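L-cysteine S-thiosulfotransferase subunit SoxA (PDB 2C1D) forms the diheme subunit of the SoxAX cytochrome complex, which joins thiosulfate to a cysteine of the carrier protein SoxY in bacterial sulfur oxidation. Local coordinates at residues 85-90 with 142-147; 148-153 with 255-260. All blocks are in the same frame, centred on the assembly; numbering follows the deposited sequence.

Contact 1. Residues 85-90 with 142-147. With HEC (heme c), chain I.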
loop_
_atom_site.group_PDB
_atom_site.type_symbol
_atom_site.label_atom_id
_atom_site.label_comp_id
_atom_site.label_asym_id
_atom_site.label_seq_id
_atom_site.Cartn_x
_atom_site.Cartn_y
_atom_site.Cartn_z
ATOM N N GLN A 85 16.767 -24.727 19.174
ATOM C CA GLN A 85 17.412 -23.998 20.275
ATOM C C GLN A 85 17.048 -22.495 20.271
ATOM O O GLN A 85 15.888 -22.165 20.074
ATOM C CB GLN A 85 18.919 -24.258 20.265
ATOM C CG GLN A 85 19.263 -25.727 20.506
ATOM C CD GLN A 85 19.827 -26.413 19.276
ATOM O OE1 GLN A 85 19.090 -26.748 18.351
ATOM N NE2 GLN A 85 21.155 -26.644 19.273
ATOM N N GLY A 86 18.008 -21.593 20.493
ATOM C CA GLY A 86 17.739 -20.164 20.467
ATOM C C GLY A 86 17.189 -19.691 19.131
ATOM O O GLY A 86 17.402 -20.336 18.096
ATOM N N PRO A 87 16.490 -18.564 19.129
ATOM C CA PRO A 87 15.929 -18.042 17.870
ATOM C C PRO A 87 17.024 -17.519 16.937
ATOM O O PRO A 87 16.769 -17.335 15.743
ATOM C CB PRO A 87 14.980 -16.937 18.335
ATOM C CG PRO A 87 15.584 -16.440 19.642
ATOM C CD PRO A 87 16.207 -17.690 20.284
ATOM N N GLU A 88 18.225 -17.273 17.465
ATOM C CA GLU A 88 19.362 -16.917 16.615
ATOM C C GLU A 88 19.659 -17.995 15.542
ATOM O O GLU A 88 20.411 -17.737 14.584
ATOM C CB GLU A 88 20.616 -16.563 17.427
ATOM C CG GLU A 88 21.269 -17.701 18.228
ATOM C CD GLU A 88 20.674 -17.897 19.627
ATOM O OE1 GLU A 88 19.630 -17.294 19.947
ATOM O OE2 GLU A 88 21.261 -18.676 20.407
ATOM N N SER A 89 19.067 -19.183 15.706
ATOM C CA SER A 89 19.131 -20.272 14.713
ATOM C C SER A 89 18.568 -19.828 13.373
ATOM O O SER A 89 18.921 -20.370 12.326
ATOM C CB SER A 89 18.363 -21.502 15.224
ATOM O OG SER A 89 16.988 -21.248 15.432
ATOM N N MET A 90 17.684 -18.828 13.410
ATOM C CA MET A 90 17.102 -18.265 12.217
ATOM C C MET A 90 17.826 -17.031 11.700
ATOM O O MET A 90 17.283 -16.309 10.866
ATOM C CB MET A 90 15.628 -17.967 12.459
ATOM C CG MET A 90 14.803 -19.203 12.803
ATOM S SD MET A 90 14.857 -20.371 11.425
ATOM C CE MET A 90 14.652 -22.027 12.281
ATOM N N SER A 142 12.229 -12.020 12.352
ATOM C CA SER A 142 12.707 -10.876 11.560
ATOM C C SER A 142 13.842 -10.181 12.288
ATOM O O SER A 142 14.837 -9.780 11.672
ATOM C CB SER A 142 11.578 -9.889 11.229
ATOM O OG SER A 142 12.082 -8.784 10.471
ATOM N N LEU A 143 13.747 -10.110 13.611
ATOM C CA LEU A 143 14.814 -9.501 14.417
ATOM C C LEU A 143 16.177 -10.191 14.282
ATOM O O LEU A 143 17.207 -9.580 14.509
ATOM C CB LEU A 143 14.425 -9.493 15.901
ATOM C CG LEU A 143 15.286 -8.615 16.844
ATOM C CD1 LEU A 143 15.466 -7.183 16.399
ATOM C CD2 LEU A 143 14.726 -8.587 18.251
ATOM N N GLN A 144 16.178 -11.470 13.926
ATOM C CA GLN A 144 17.408 -12.247 13.797
ATOM C C GLN A 144 18.196 -11.887 12.521
ATOM O O GLN A 144 19.310 -12.362 12.318
ATOM C CB GLN A 144 17.092 -13.742 13.868
ATOM C CG GLN A 144 16.137 -14.168 15.039
ATOM C CD GLN A 144 16.533 -13.623 16.403
ATOM O OE1 GLN A 144 15.694 -13.087 17.153
ATOM N NE2 GLN A 144 17.777 -13.771 16.739
ATOM N N SER A 145 17.637 -11.022 11.689
ATOM C CA SER A 145 18.349 -10.488 10.540
ATOM C C SER A 145 18.478 -8.961 10.584
ATOM O O SER A 145 18.894 -8.331 9.613
ATOM C CB SER A 145 17.620 -10.893 9.260
ATOM O OG SER A 145 17.713 -12.274 9.024
ATOM N N ARG A 146 18.123 -8.339 11.693
ATOM C CA ARG A 146 18.187 -6.863 11.746
ATOM C C ARG A 146 19.589 -6.333 11.438
ATOM O O ARG A 146 20.613 -6.849 11.947
ATOM C CB ARG A 146 17.667 -6.342 13.091
ATOM C CG ARG A 146 17.757 -4.830 13.277
ATOM C CD ARG A 146 16.964 -4.314 14.430
ATOM N NE ARG A 146 17.533 -4.708 15.720
ATOM C CZ ARG A 146 17.026 -4.328 16.901
ATOM N NH1 ARG A 146 15.945 -3.567 16.947
ATOM N NH2 ARG A 146 17.607 -4.708 18.044
ATOM N N GLY A 147 19.639 -5.321 10.571
ATOM C CA GLY A 147 20.894 -4.766 10.104
ATOM C C GLY A 147 21.518 -5.428 8.891
ATOM O O GLY A 147 22.426 -4.854 8.254
HETATM FE FE HEC I . 11.079 -25.563 12.532
HETATM C CHA HEC I . 12.546 -25.385 9.357
HETATM C CHB HEC I . 10.531 -22.265 12.456
HETATM C CHC HEC I . 9.390 -25.889 15.445
HETATM C CHD HEC I . 12.341 -28.742 12.880
HETATM N NA HEC I . 11.493 -24.115 11.166
HETATM C C1A HEC I . 12.103 -24.228 9.940
HETATM C C2A HEC I . 12.152 -22.927 9.341
HETATM C C3A HEC I . 11.592 -22.068 10.201
HETATM C C4A HEC I . 11.138 -22.802 11.359
HETATM C CMA HEC I . 11.399 -20.559 10.011
HETATM C CAA HEC I . 12.758 -22.630 7.956
HETATM C CBA HEC I . 14.264 -22.737 8.090
HETATM C CGA HEC I . 15.010 -22.682 6.765
HETATM O O1A HEC I . 14.449 -23.005 5.693
HETATM O O2A HEC I . 16.212 -22.309 6.845
HETATM N NB HEC I . 10.152 -24.285 13.759
HETATM C C1B HEC I . 9.948 -22.951 13.490
HETATM C C2B HEC I . 8.999 -22.447 14.473
HETATM C C3B HEC I . 8.689 -23.446 15.307
HETATM C C4B HEC I . 9.416 -24.630 14.871
HETATM C CMB HEC I . 8.529 -20.980 14.562
HETATM C CAB HEC I . 7.707 -23.374 16.522
HETATM C CBB HEC I . 6.473 -22.908 16.151
HETATM N NC HEC I . 10.931 -27.067 13.925
HETATM C C1C HEC I . 10.096 -27.009 15.017
HETATM C C2C HEC I . 10.202 -28.278 15.711
HETATM C C3C HEC I . 10.926 -29.125 14.939
HETATM C C4C HEC I . 11.465 -28.331 13.846
HETATM C CMC HEC I . 9.291 -28.666 16.898
HETATM C CAC HEC I . 11.289 -30.623 15.218
HETATM C CBC HEC I . 10.300 -31.504 15.490
HETATM N ND HEC I . 12.264 -26.844 11.297
HETATM C C1D HEC I . 12.594 -28.147 11.664
HETATM C C2D HEC I . 13.235 -28.806 10.543
HETATM C C3D HEC I . 13.280 -27.773 9.431
HETATM C C4D HEC I . 12.665 -26.582 9.994
HETATM C CMD HEC I . 13.769 -30.247 10.448
HETATM C CAD HEC I . 13.853 -27.943 8.015
HETATM C CBD HEC I . 15.311 -27.597 8.032
HETATM C CGD HEC I . 15.899 -27.607 6.623
HETATM O O1D HEC I . 17.129 -27.882 6.488
HETATM O O2D HEC I . 15.144 -27.323 5.667
HETATM O O HOH W 1 15.933 -13.968 10.333
#
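Gln144 packs its aliphatic stem against the backbone of Pro87 and Met90, and this carries most of the direct contact. Its CG lies 3.3 Å from Pro87 O, the shortest approach between the segments, and its CB is 4.0 Å from Met90 O. The CG atom stands beside the backbone N (chi1 -47°), and a second bend at chi2 turns the amide back over Pro87 and Glu88, where CD comes within 4.1 Å of Pro87 CB. The contact is van der Waals in kind: no direct hydrogen bond joins the two segments, and 173 Å² is buried in all. With an alanine here, CG and the amide would be gone, which would probably open a gap beside Pro87 O and Pro87 CB.

The polar link goes through water. One molecule donates to Met90 O at 2.8 Å and accepts from Ser145 OG, also at 2.8 Å, bridging the segments beside the Gln144 stem.

Internal bonds keep the 3-10 turn of residues 87-89 in shape. Gly86 O takes both Ser89 N and Ser89 OG, the latter at 2.8 Å and in the carbonyl plane, while Pro87 O accepts Met90 N. On the other segment a type I turn, Leu143 to Arg146, brings the chain off the end of helix 132-143.

Met90 connects this packing to the cofactor. Its side chain runs away from Gln144, and its CE lies over one pyrrole ring of the heme, 3.7 Å from HEC C3A, with SD 3.7 Å from the methyl HEC CMA. The arrangement belongs to a c-type cytochrome domain: the loop after the Cys80-Cys83-His84 heme-binding motif lays Met90 on the heme and packs against the turn just after helix 132-143.

Contact 2. Residues 148-153 with 255-260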
loop_
_atom_site.group_PDB
_atom_site.type_symbol
_atom_site.label_atom_id
_atom_site.label_comp_id
_atom_site.label_asym_id
_atom_site.label_seq_id
_atom_site.Cartn_x
_atom_site.Cartn_y
_atom_site.Cartn_z
ATOM N N MET A 148 21.068 -6.645 8.571
ATOM C CA MET A 148 21.522 -7.316 7.379
ATOM C C MET A 148 20.842 -6.731 6.167
ATOM O O MET A 148 19.678 -6.293 6.231
ATOM C CB MET A 148 21.244 -8.804 7.473
ATOM C CG MET A 148 22.035 -9.468 8.605
ATOM S SD MET A 148 21.616 -11.200 8.703
ATOM C CE MET A 148 22.414 -11.688 10.135
ATOM N N ALA A 149 21.570 -6.705 5.057
ATOM C CA ALA A 149 21.012 -6.213 3.823
ATOM C C ALA A 149 19.968 -7.193 3.286
ATOM O O ALA A 149 20.216 -8.401 3.204
ATOM C CB ALA A 149 22.104 -6.029 2.798
ATOM N N VAL A 150 18.792 -6.668 2.981
ATOM C CA VAL A 150 17.800 -7.376 2.172
ATOM C C VAL A 150 18.507 -7.805 0.903
ATOM O O VAL A 150 19.183 -7.012 0.234
ATOM C CB VAL A 150 16.589 -6.460 1.805
ATOM C CG1 VAL A 150 15.675 -7.118 0.757
ATOM C CG2 VAL A 150 15.793 -6.079 3.037
ATOM N N ASN A 151 18.360 -9.071 0.593
ATOM C CA ASN A 151 19.040 -9.682 -0.521
ATOM C C ASN A 151 18.187 -10.832 -1.012
ATOM O O ASN A 151 18.496 -11.996 -0.813
ATOM C CB ASN A 151 20.415 -10.202 -0.078
ATOM C CG ASN A 151 21.219 -10.766 -1.227
ATOM O OD1 ASN A 151 21.005 -10.406 -2.380
ATOM N ND2 ASN A 151 22.133 -11.669 -0.919
ATOM N N VAL A 152 17.101 -10.504 -1.669
ATOM C CA VAL A 152 16.273 -11.554 -2.224
ATOM C C VAL A 152 16.660 -11.830 -3.677
ATOM O O VAL A 152 16.852 -10.914 -4.505
ATOM C CB VAL A 152 14.729 -11.357 -2.007
ATOM C CG1 VAL A 152 14.418 -10.286 -0.995
ATOM C CG2 VAL A 152 13.959 -11.217 -3.278
ATOM N N LYS A 153 16.783 -13.117 -3.945
ATOM C CA LYS A 153 17.099 -13.660 -5.248
ATOM C C LYS A 153 15.891 -13.557 -6.195
ATOM O O LYS A 153 14.780 -13.900 -5.844
ATOM C CB LYS A 153 17.552 -15.120 -5.068
ATOM C CG LYS A 153 17.929 -15.881 -6.360
ATOM C CD LYS A 153 18.464 -17.294 -6.003
ATOM C CE LYS A 153 19.050 -18.043 -7.200
ATOM N NZ LYS A 153 18.141 -18.025 -8.332
ATOM N N LEU A 255 18.635 -2.215 1.039
ATOM C CA LEU A 255 18.205 -1.658 2.320
ATOM C C LEU A 255 18.388 -2.716 3.408
ATOM O O LEU A 255 18.349 -3.923 3.126
ATOM C CB LEU A 255 16.740 -1.216 2.262
ATOM C CG LEU A 255 16.409 -0.060 1.321
ATOM C CD1 LEU A 255 14.920 -0.000 1.071
ATOM C CD2 LEU A 255 16.911 1.268 1.873
ATOM N N SER A 256 18.569 -2.283 4.649
ATOM C CA SER A 256 18.637 -3.212 5.755
ATOM C C SER A 256 17.259 -3.727 6.178
ATOM O O SER A 256 16.223 -3.036 6.147
ATOM C CB SER A 256 19.307 -2.594 7.000
ATOM O OG SER A 256 20.613 -2.100 6.738
ATOM N N VAL A 257 17.269 -4.950 6.646
ATOM C CA VAL A 257 16.180 -5.452 7.433
ATOM C C VAL A 257 16.100 -4.578 8.692
ATOM O O VAL A 257 17.051 -4.523 9.462
ATOM C CB VAL A 257 16.427 -6.914 7.816
ATOM C CG1 VAL A 257 15.366 -7.389 8.740
ATOM C CG2 VAL A 257 16.436 -7.794 6.577
ATOM N N GLU A 258 14.966 -3.927 8.915
ATOM C CA GLU A 258 14.793 -3.081 10.103
ATOM C C GLU A 258 14.530 -3.894 11.375
ATOM O O GLU A 258 14.777 -3.398 12.481
ATOM C CB GLU A 258 13.713 -2.017 9.853
ATOM C CG GLU A 258 14.167 -1.055 8.750
ATOM C CD GLU A 258 13.203 0.060 8.388
ATOM O OE1 GLU A 258 12.358 0.484 9.205
ATOM O OE2 GLU A 258 13.331 0.569 7.251
ATOM N N GLY A 259 14.099 -5.145 11.210
ATOM C CA GLY A 259 13.681 -6.001 12.312
ATOM C C GLY A 259 12.199 -5.857 12.512
ATOM O O GLY A 259 11.421 -6.573 11.907
ATOM N N VAL A 260 11.804 -4.919 13.367
ATOM C CA VAL A 260 10.403 -4.535 13.497
ATOM C C VAL A 260 10.315 -3.019 13.457
ATOM O O VAL A 260 10.883 -2.329 14.310
ATOM C CB VAL A 260 9.710 -5.075 14.799
ATOM C CG1 VAL A 260 9.335 -6.543 14.662
ATOM C CG2 VAL A 260 10.557 -4.821 16.058
#
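Two backbone hydrogen bonds join Met148 and Val150 to Val257 and Leu255. Val257 N donates to Met148 O at 2.8 Å, nearly straight at hydrogen (167°), and Val150 N donates to Leu255 O at the same length with more bend (154°). Both donors approach close to the line of the carbonyl bond. The bonds flank Ala149 and Ser256, whose CA atoms are 4.3 Å apart, so these two form a non-hydrogen-bonded pair of an antiparallel bridge.

Weaker CA-H...O contacts use the same acceptors: Ser256 CA lies 3.3 Å from Met148 O, and Ala149 CA sits 3.6 Å from Leu255 O. Each carbonyl thus meets an N-H and a C-H from the facing chain.

Among the side chains, Val150 and Val257 cross at about a right angle and touch through CG2 to CG2, 4.0 Å apart. In both, CG2 stands beside the backbone N, which also brings Val150 CG2 to 3.3 Å from Leu255 O. Ser256 OG turns elsewhere and bonds Val19 N of strand 16-22.

The geometry is that of a single antiparallel beta bridge between two irregular segments, here tying the chain between helices 132-143 and 159-170 to the loop that follows helix 239-251.

Overall arrangement
The two contacts follow one another along the chain, residues 142-147 running directly into 148-153, with centres 12 Å apart. They also touch: Gly147 N lies 2.9 Å from Val257 O and Ser142 OG 2.7 Å from Gly259 O, both probable hydrogen bonds, so residues 255-260 meet the end of helix 132-143 as well as residues 148-153. Contact 1 reaches the first heme, which has His84 and Cys117 as axial ligands, through Met90. Contact 2 lies nearer the second heme, whose iron is bound by His184 and the active-site Cys225; the Leu255 side chain is about 9 Å from a heme and about 12 Å from the His184 side chain.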